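Local coordinates for minor fimbrium subunit Mfa5 (Porphyromonas gingivalis ATCC 33277, PDB 6TO1), which serves as an accessory subunit of the minor fimbriae, cell-surface pili that mediate biofilm formation and adhesion to host cells and other oral bacteria, at residues K158-K163 / V170-V175. Sequence-based numbering, arbitrary orientation.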
loop_
_atom_site.group_PDB
_atom_site.type_symbol
_atom_site.label_atom_id
_atom_site.label_comp_id
_atom_site.label_asym_id
_atom_site.label_seq_id
_atom_site.Cartn_x
_atom_site.Cartn_y
_atom_site.Cartn_z
ATOM N N LYS A 158 -10.909 24.035 0.691
ATOM C CA LYS A 158 -9.456 24.095 0.809
ATOM C C LYS A 158 -8.891 22.946 1.624
ATOM O O LYS A 158 -7.787 22.482 1.341
ATOM C CB LYS A 158 -9.064 25.425 1.435
ATOM C CG LYS A 158 -9.422 26.614 0.565
ATOM C CD LYS A 158 -9.138 27.915 1.297
ATOM C CE LYS A 158 -9.574 29.126 0.497
ATOM N NZ LYS A 158 -9.552 30.359 1.342
ATOM N N LYS A 159 -9.625 22.479 2.633
ATOM C CA LYS A 159 -9.188 21.337 3.420
ATOM C C LYS A 159 -9.210 20.048 2.612
ATOM O O LYS A 159 -8.310 19.206 2.743
ATOM C CB LYS A 159 -10.081 21.234 4.662
ATOM C CG LYS A 159 -9.560 20.340 5.736
ATOM C CD LYS A 159 -10.551 20.287 6.882
ATOM C CE LYS A 159 -10.297 21.383 7.900
ATOM N NZ LYS A 159 -11.235 21.224 9.055
ATOM N N MET A 160 -10.207 19.866 1.756
ATOM C CA MET A 160 -10.287 18.637 0.974
ATOM C C MET A 160 -9.437 18.694 -0.284
ATOM O O MET A 160 -9.092 17.642 -0.817
ATOM C CB MET A 160 -11.763 18.352 0.681
ATOM C CG MET A 160 -12.543 17.963 1.960
ATOM S SD MET A 160 -14.289 17.451 1.444
ATOM C CE MET A 160 -15.046 18.582 1.103
ATOM N N LEU A 161 -9.084 19.882 -0.760
ATOM C CA LEU A 161 -8.231 20.031 -1.934
ATOM C C LEU A 161 -6.979 20.814 -1.548
ATOM O O LEU A 161 -6.728 21.909 -2.060
ATOM C CB LEU A 161 -8.988 20.725 -3.056
ATOM C CG LEU A 161 -10.120 19.945 -3.719
ATOM C CD1 LEU A 161 -10.961 20.875 -4.607
ATOM C CD2 LEU A 161 -9.579 18.775 -4.510
ATOM N N PRO A 162 -6.180 20.280 -0.627
ATOM C CA PRO A 162 -5.055 21.065 -0.080
ATOM C C PRO A 162 -3.949 21.382 -1.093
ATOM O O PRO A 162 -3.179 22.326 -0.866
ATOM C CB PRO A 162 -4.527 20.170 1.052
ATOM C CG PRO A 162 -4.916 18.789 0.647
ATOM C CD PRO A 162 -6.278 18.937 -0.024
ATOM N N LYS A 163 -3.820 20.613 -2.167
ATOM C CA LYS A 163 -2.866 20.890 -3.234
ATOM C C LYS A 163 -3.557 21.435 -4.474
ATOM O O LYS A 163 -2.995 21.394 -5.576
ATOM C CB LYS A 163 -2.075 19.624 -3.567
ATOM C CG LYS A 163 -1.279 19.069 -2.397
ATOM C CD LYS A 163 -0.480 17.847 -2.822
ATOM C CE LYS A 163 0.508 17.412 -1.748
ATOM N NZ LYS A 163 1.391 16.304 -2.230
ATOM N N VAL A 170 -9.216 13.410 -5.083
ATOM C CA VAL A 170 -10.386 14.124 -4.575
ATOM C C VAL A 170 -10.925 15.028 -5.674
ATOM O O VAL A 170 -10.149 15.735 -6.310
ATOM C CB VAL A 170 -10.035 14.970 -3.337
ATOM C CG1 VAL A 170 -11.290 15.756 -2.845
ATOM C CG2 VAL A 170 -9.452 14.116 -2.240
ATOM N N ARG A 171 -12.257 15.017 -5.890
ATOM C CA ARG A 171 -12.921 16.055 -6.667
ATOM C C ARG A 171 -14.138 16.581 -5.901
ATOM O O ARG A 171 -14.752 15.858 -5.110
ATOM C CB ARG A 171 -13.393 15.570 -8.055
ATOM C CG ARG A 171 -12.285 15.057 -8.969
ATOM C CD ARG A 171 -12.830 14.659 -10.337
ATOM N NE ARG A 171 -13.940 13.713 -10.237
ATOM C CZ ARG A 171 -14.740 13.411 -11.256
ATOM N NH1 ARG A 171 -14.536 13.965 -12.442
ATOM N NH2 ARG A 171 -15.746 12.574 -11.096
ATOM N N ILE A 172 -14.495 17.835 -6.155
ATOM C CA ILE A 172 -15.627 18.476 -5.495
ATOM C C ILE A 172 -16.515 19.108 -6.554
ATOM O O ILE A 172 -16.024 19.818 -7.434
ATOM C CB ILE A 172 -15.183 19.543 -4.477
ATOM C CG1 ILE A 172 -14.324 18.965 -3.359
ATOM C CG2 ILE A 172 -16.420 20.176 -3.812
ATOM C CD1 ILE A 172 -13.759 20.029 -2.414
ATOM N N ALA A 173 -17.817 18.855 -6.466
ATOM C CA ALA A 173 -18.846 19.544 -7.226
ATOM C C ALA A 173 -19.681 20.392 -6.264
ATOM O O ALA A 173 -19.655 20.198 -5.039
ATOM C CB ALA A 173 -19.741 18.557 -7.975
ATOM N N LEU A 174 -20.400 21.360 -6.833
ATOM C CA LEU A 174 -21.058 22.365 -6.016
ATOM C C LEU A 174 -22.454 22.678 -6.524
ATOM O O LEU A 174 -22.642 23.006 -7.701
ATOM C CB LEU A 174 -20.209 23.645 -5.966
ATOM C CG LEU A 174 -20.765 24.765 -5.094
ATOM C CD1 LEU A 174 -20.807 24.358 -3.614
ATOM C CD2 LEU A 174 -19.936 26.050 -5.315
ATOM N N VAL A 175 -23.416 22.569 -5.604
ATOM C CA VAL A 175 -24.816 22.897 -5.813
ATOM C C VAL A 175 -25.244 23.949 -4.780
ATOM O O VAL A 175 -24.901 23.854 -3.600
ATOM C CB VAL A 175 -25.701 21.633 -5.672
ATOM C CG1 VAL A 175 -27.180 22.018 -5.749
ATOM C CG2 VAL A 175 -25.372 20.588 -6.732
#
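Leu161, where the chain leaves helical geometry after helix 143-160, comes closest to Val170 at the start of strand 170-177, their CA atoms 6.8 Å apart, and no hydrogen bond joins the segments. Apolar side chains hold them together. The two branches of Leu161 take different residues of the strand: CD1 lies 3.7 Å from Ile172 CD1, while CD2 reaches Val170, 3.8 Å from its CG1. Leucine suits this place because its fork can serve both. The side chains of Ile172 and Leu161 lie antiparallel, each reaching past the other. With chi1 at -61°, Ile172 holds CG1 anti to its own carbonyl carbon, and the longer ethyl arm delivers CD1 to the helix end, while its beta branch suits the extended backbone. The flexible, unbranched thioether chain of Met160 crosses Ile172 at about a right angle; a bend at chi3 (-75°) sets CE 4.0 Å from Ile172 CD1, the same distance as from Met160 CB to that atom. Compact, beta-branched Val170 fits close to the backbone, its CG1 3.5 Å from Met160 O. Arg171, between these inward residues, points away and forms a salt bridge with Asp127. The contact belongs to the beta-alpha-beta unit of strand 126-133, helix 143-160 and strand 170-177 in the von Willebrand factor A domain. Met160 also packs on Val128, and helix 191-199 adds Thr191 against Leu161 and Leu194 against Ile172.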